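Local atomic coordinates of ribosomal protein S2-related protein (Deinococcus radiodurans, PDB entry 2JH3), a protein that resembles chelatases in structure, binds a 4Fe-4S iron-sulfur cluster and may have sirohydrochlorin ferrochelatase activity. Residues Thr326-Gly329 and Leu330-Leu333; His11-His14 and His15-Glu18. All blocks are in the same frame, centred on the assembly; numbering follows the deposited sequence.

Contact 1 (Thr326-Gly329 and Leu330-Leu333); sequences TPEG and LRDL
Arg-331 folds its guanidinium back over Glu-328, one turn earlier in a short helix, and brings one face above Glu-328 CA, off toward the rim of the group. CG lies anti to the backbone N (chi1 176°), and bends at chi2 and chi3 then turn the chain so that Arg-331 NH2 stands 3.5 Å from Glu-328 CG. The aliphatic part of the glutamate is what meets the arginine: Glu-328 OE2 remains 5.3 Å from Arg-331 NH2 and pairs instead with Arg-31. The tight part of the contact is the backbone, where the amides of Leu-330 to Leu-333 each return to the carbonyl four residues before, as in the 2.9 Å bond from Arg-331 N to Pro-327 O. Thr-326 is the N-cap, its OG1 accepting from Gly-329 N at 2.9 Å. This is the helix of a beta-alpha-beta unit in the DR2241 stabilising domain, between strands 322-324 and 355-359; Leu-330 packs on Trp-355 and Ala-357, while Pro-327 rests on Leu-366 of helix 361-371. The solvent side is the exposed Asp-332, whose side chain touches the preceding turn mainly at Glu-328 O and Gly-329 O. It is anchored by its neighbour: Arg-331 NH1 meets Asp-332 OD1 in a salt bridge of 2.7 Å, received on the syn side and 31° out of the carboxylate plane, although within the guanidinium plane. A leucine in place of Arg-331 would probably leave the Asp-332 carboxylate without its positive mate and free to turn. Asp-332 OD1 also sits 3.1 Å from Glu-328 O, two acceptors whose repulsion the nearby guanidinium may offset.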
ATOM      1  N   THR A 326      14.910 -15.738  17.602  1.00 18.56           N
ATOM      2  CA  THR A 326      15.243 -16.765  16.605  1.00 20.22           C
ATOM      3  C   THR A 326      14.924 -16.185  15.203  1.00 20.25           C
ATOM      4  O   THR A 326      14.090 -15.288  15.054  1.00 22.66           O
ATOM      5  CB  THR A 326      14.391 -18.071  16.751  1.00 20.47           C
ATOM      6  OG1 THR A 326      13.028 -17.719  16.616  1.00 25.19           O
ATOM      7  CG2 THR A 326      14.546 -18.680  18.112  1.00 22.22           C
ATOM      8  N   PRO A 327      15.651 -16.604  14.187  1.00 20.63           N
ATOM      9  CA  PRO A 327      15.304 -16.222  12.776  1.00 20.77           C
ATOM     10  C   PRO A 327      13.901 -16.563  12.383  1.00 21.74           C
ATOM     11  O   PRO A 327      13.182 -15.815  11.698  1.00 20.93           O
ATOM     12  CB  PRO A 327      16.303 -17.051  11.963  1.00 21.58           C
ATOM     13  CG  PRO A 327      17.409 -17.288  12.881  1.00 18.65           C
ATOM     14  CD  PRO A 327      16.925 -17.343  14.241  1.00 22.02           C
ATOM     15  N   GLU A 328      13.433 -17.704  12.877  1.00 21.86           N
ATOM     16  CA  GLU A 328      12.103 -18.171  12.529  1.00 20.93           C
ATOM     17  C   GLU A 328      11.007 -17.341  13.196  1.00 20.84           C
ATOM     18  O   GLU A 328       9.910 -17.129  12.604  1.00 21.67           O
ATOM     19  CB  GLU A 328      11.940 -19.668  12.905  1.00 22.73           C
ATOM     20  CG  GLU A 328      12.800 -20.681  12.125  1.00 23.56           C
ATOM     21  CD  GLU A 328      14.262 -20.874  12.648  1.00 24.80           C
ATOM     22  OE1 GLU A 328      14.675 -20.169  13.585  1.00 25.60           O
ATOM     23  OE2 GLU A 328      14.986 -21.785  12.144  1.00 24.56           O
ATOM     24  N   GLY A 329      11.225 -16.930  14.423  1.00 19.94           N
ATOM     25  CA  GLY A 329      10.330 -15.993  15.084  1.00 19.98           C
ATOM     26  C   GLY A 329      10.194 -14.641  14.391  1.00 19.42           C
ATOM     27  O   GLY A 329       9.096 -14.059  14.305  1.00 17.23           O
ATOM     28  N   LEU A 330      11.339 -14.094  14.016  1.00 19.00           N
ATOM     29  CA  LEU A 330      11.392 -12.863  13.216  1.00 19.56           C
ATOM     30  C   LEU A 330      10.622 -13.001  11.912  1.00 19.43           C
ATOM     31  O   LEU A 330       9.861 -12.098  11.563  1.00 21.33           O
ATOM     32  CB  LEU A 330      12.834 -12.535  12.908  1.00 19.31           C
ATOM     33  CG  LEU A 330      13.172 -11.360  11.974  1.00 19.76           C
ATOM     34  CD1 LEU A 330      12.472 -10.123  12.452  1.00 20.78           C
ATOM     35  CD2 LEU A 330      14.633 -11.126  11.935  1.00 18.60           C
ATOM     36  N   ARG A 331      10.844 -14.101  11.194  1.00 20.66           N
ATOM     37  CA  ARG A 331      10.123 -14.463   9.967  1.00 19.90           C
ATOM     38  C   ARG A 331       8.572 -14.525  10.136  1.00 21.04           C
ATOM     39  O   ARG A 331       7.790 -13.831   9.430  1.00 19.95           O
ATOM     40  CB  ARG A 331      10.726 -15.756   9.370  1.00 20.77           C
ATOM     41  CG  ARG A 331       9.980 -16.276   8.114  1.00 20.40           C
ATOM     42  CD  ARG A 331       9.016 -17.439   8.462  1.00 32.42           C
ATOM     43  NE  ARG A 331       9.823 -18.689   8.508  1.00 33.70           N
ATOM     44  CZ  ARG A 331       9.839 -19.583   9.481  1.00 35.83           C
ATOM     45  NH1 ARG A 331       9.052 -19.530  10.526  1.00 37.44           N
ATOM     46  NH2 ARG A 331      10.642 -20.595   9.375  1.00 41.44           N
ATOM     47  N   ASP A 332       8.142 -15.209  11.192  1.00 21.17           N
ATOM     48  CA  ASP A 332       6.717 -15.255  11.533  1.00 21.87           C
ATOM     49  C   ASP A 332       6.159 -13.847  11.836  1.00 21.11           C
ATOM     50  O   ASP A 332       5.078 -13.505  11.425  1.00 23.11           O
ATOM     51  CB  ASP A 332       6.498 -16.068  12.815  1.00 23.41           C
ATOM     52  CG  ASP A 332       6.821 -17.553  12.683  0.50 26.15           C
ATOM     53  OD1 ASP A 332       7.140 -18.033  11.594  1.00 28.18           O
ATOM     54  OD2 ASP A 332       6.720 -18.253  13.715  1.00 32.93           O
ATOM     55  N   LEU A 333       6.870 -13.029  12.596  1.00 21.33           N
ATOM     56  CA  LEU A 333       6.342 -11.743  12.958  1.00 21.36           C
ATOM     57  C   LEU A 333       6.266 -10.725  11.792  1.00 20.85           C
ATOM     58  O   LEU A 333       5.468  -9.756  11.834  1.00 22.93           O
ATOM     59  CB  LEU A 333       7.117 -11.123  14.111  1.00 24.70           C
ATOM     60  CG  LEU A 333       6.449 -10.949  15.492  1.00 29.35           C
ATOM     61  CD1 LEU A 333       5.477 -12.096  15.897  1.00 29.26           C
ATOM     62  CD2 LEU A 333       7.561 -10.720  16.566  1.00 33.45           C
TER

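Contact 2 (His11-His14 and His15-Glu18); sequences HGSH and HHGE
Ser-13 and the two histidines His-15 and His-16 are drawn together by a single oxygen. Ser-13 OG accepts from His-15 N at 2.9 Å and from His-16 N at 3.0 Å, two fairly straight bonds that turn successive amides onto one hydroxyl. The hydroxyl stands anti to the serine's own nitrogen (chi1 -178°), a setting that carries it forward along the chain to meet both amides. The side chains of the histidines overlap in sequence. His-14 CB lies over a face of the His-15 imidazole, 4.0 Å from its centroid and 18° off the ring normal, a CH-pi contact in which the methylene approaches nearer the CD2-NE2 rim. The His-14 ring itself leads away from this neighbour. The His-16 ring is covered in its turn: His-15 CB sits 3.9 Å above its plane, over its centre, while Ser-13 OG approaches that ring obliquely. The bond from residue i+2 to the serine oxygen makes this an ST turn, reinforced by the i+3 amide, and it lies in the loop that leads from strand 5-10 to helix 18-35 in the first CbiX-type chelatase region. His-14 reaches beyond the turn with both ring nitrogens, ND1 toward Gln-50 O and NE2 toward Thr-455 O, two weak hydrogen bonds that together probably limit the rotation of the imidazole. Its side chain lies about 7 Å from that of Cys-454, which binds the 4Fe-4S cluster, whereas His-15 and His-16 face the surface.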
ATOM      1  N   HIS A  11       5.049 -24.851  -2.182  1.00 20.17           N
ATOM      2  CA  HIS A  11       4.180 -24.131  -3.125  1.00 21.42           C
ATOM      3  C   HIS A  11       4.151 -22.566  -2.839  1.00 20.97           C
ATOM      4  O   HIS A  11       4.447 -21.725  -3.716  1.00 21.67           O
ATOM      5  CB  HIS A  11       2.774 -24.738  -3.024  1.00 22.18           C
ATOM      6  CG  HIS A  11       1.831 -24.200  -4.037  1.00 23.36           C
ATOM      7  ND1 HIS A  11       1.600 -24.836  -5.238  1.00 26.87           N
ATOM      8  CD2 HIS A  11       1.119 -23.053  -4.076  1.00 24.47           C
ATOM      9  CE1 HIS A  11       0.786 -24.092  -5.973  1.00 25.72           C
ATOM     10  NE2 HIS A  11       0.453 -23.027  -5.278  1.00 24.66           N
ATOM     11  N   GLY A  12       3.825 -22.230  -1.615  1.00 20.68           N
ATOM     12  CA  GLY A  12       3.604 -20.839  -1.185  1.00 22.70           C
ATOM     13  C   GLY A  12       2.280 -20.250  -1.676  1.00 22.92           C
ATOM     14  O   GLY A  12       1.494 -20.930  -2.363  1.00 20.56           O
ATOM     15  N   SER A  13       2.074 -18.945  -1.412  1.00 23.57           N
ATOM     16  CA  SER A  13       0.816 -18.266  -1.816  1.00 23.38           C
ATOM     17  C   SER A  13       0.993 -16.776  -1.791  1.00 23.51           C
ATOM     18  O   SER A  13       1.843 -16.255  -1.032  1.00 22.64           O
ATOM     19  CB  SER A  13      -0.265 -18.616  -0.800  1.00 23.79           C
ATOM     20  OG  SER A  13      -1.542 -18.067  -1.097  1.00 25.72           O
ATOM     21  N   HIS A  14       0.220 -16.092  -2.649  1.00 22.67           N
ATOM     22  CA  HIS A  14       0.094 -14.666  -2.561  1.00 22.80           C
ATOM     23  C   HIS A  14      -0.774 -14.268  -1.399  1.00 23.65           C
ATOM     24  O   HIS A  14      -0.619 -13.174  -0.890  1.00 22.75           O
ATOM     25  CB  HIS A  14      -0.436 -14.027  -3.801  1.00 21.98           C
ATOM     26  CG  HIS A  14       0.423 -14.164  -4.998  1.00 18.58           C
ATOM     27  ND1 HIS A  14       1.712 -14.645  -4.950  1.00 24.06           N
ATOM     28  CD2 HIS A  14       0.212 -13.771  -6.271  1.00 16.93           C
ATOM     29  CE1 HIS A  14       2.219 -14.636  -6.178  1.00 23.62           C
ATOM     30  NE2 HIS A  14       1.317 -14.120  -7.000  1.00 24.71           N
ATOM     31  N   HIS A  15      -1.644 -15.152  -0.921  1.00 24.76           N
ATOM     32  CA  HIS A  15      -2.655 -14.697   0.044  1.00 25.94           C
ATOM     33  C   HIS A  15      -2.777 -15.438   1.365  1.00 27.69           C
ATOM     34  O   HIS A  15      -3.338 -14.929   2.348  1.00 25.08           O
ATOM     35  CB  HIS A  15      -4.043 -14.695  -0.633  1.00 27.04           C
ATOM     36  CG  HIS A  15      -4.133 -13.793  -1.822  1.00 27.58           C
ATOM     37  ND1 HIS A  15      -4.072 -12.422  -1.713  1.00 33.57           N
ATOM     38  CD2 HIS A  15      -4.232 -14.059  -3.146  1.00 29.29           C
ATOM     39  CE1 HIS A  15      -4.156 -11.877  -2.909  1.00 29.75           C
ATOM     40  NE2 HIS A  15      -4.262 -12.846  -3.794  1.00 30.75           N
ATOM     41  N   HIS A  16      -2.310 -16.660   1.408  1.00 28.89           N
ATOM     42  CA  HIS A  16      -2.574 -17.503   2.571  1.00 31.28           C
ATOM     43  C   HIS A  16      -1.326 -18.141   3.113  1.00 31.35           C
ATOM     44  O   HIS A  16      -0.574 -18.739   2.371  1.00 32.25           O
ATOM     45  CB  HIS A  16      -3.492 -18.625   2.096  1.00 32.38           C
ATOM     46  CG  HIS A  16      -4.780 -18.123   1.528  1.00 34.16           C
ATOM     47  ND1 HIS A  16      -5.635 -17.319   2.256  1.00 35.24           N
ATOM     48  CD2 HIS A  16      -5.343 -18.285   0.307  1.00 36.55           C
ATOM     49  CE1 HIS A  16      -6.690 -17.035   1.508  1.00 38.33           C
ATOM     50  NE2 HIS A  16      -6.530 -17.596   0.317  1.00 39.03           N
ATOM     51  N   GLY A  17      -1.169 -18.144   4.422  1.00 33.76           N
ATOM     52  CA  GLY A  17       0.042 -18.704   5.039  1.00 34.21           C
ATOM     53  C   GLY A  17       0.201 -20.221   5.266  1.00 35.18           C
ATOM     54  O   GLY A  17       1.277 -20.661   5.676  1.00 34.52           O
ATOM     55  N   GLU A  18      -0.818 -21.050   5.009  1.00 35.94           N
ATOM     56  CA  GLU A  18      -0.686 -22.492   5.368  1.00 36.91           C
ATOM     57  C   GLU A  18       0.216 -23.193   4.401  1.00 36.90           C
ATOM     58  O   GLU A  18       0.844 -24.134   4.722  1.00 36.58           O
ATOM     59  CB  GLU A  18      -2.003 -23.264   5.354  1.00 37.37           C
ATOM     60  CG  GLU A  18      -3.178 -22.476   5.863  1.00 42.04           C
ATOM     61  CD  GLU A  18      -3.696 -21.548   4.794  1.00 44.69           C
ATOM     62  OE1 GLU A  18      -3.691 -21.928   3.565  1.00 49.02           O
ATOM     63  OE2 GLU A  18      -4.060 -20.432   5.194  1.00 48.01           O
TER

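In the fold
From the N terminus the chain first runs through strand 5-10 and into contact 2, a turn closed within the loop before helix 18-35. Some three hundred residues later, past the second CbiX region, it enters the stabilising domain, where contact 1 opens just after strand 322-324. The two are strictly in series, neither nested nor crossing. In space they are neighbours without touching, with centres 17 Å apart and nearest atoms about 9 Å apart. Helix 18-35, which follows contact 2, connects them indirectly, since its Arg-31, Glu-28 and Gln-24 meet contact 1, which lies in the helical crossover between strands 322-324 and 355-359.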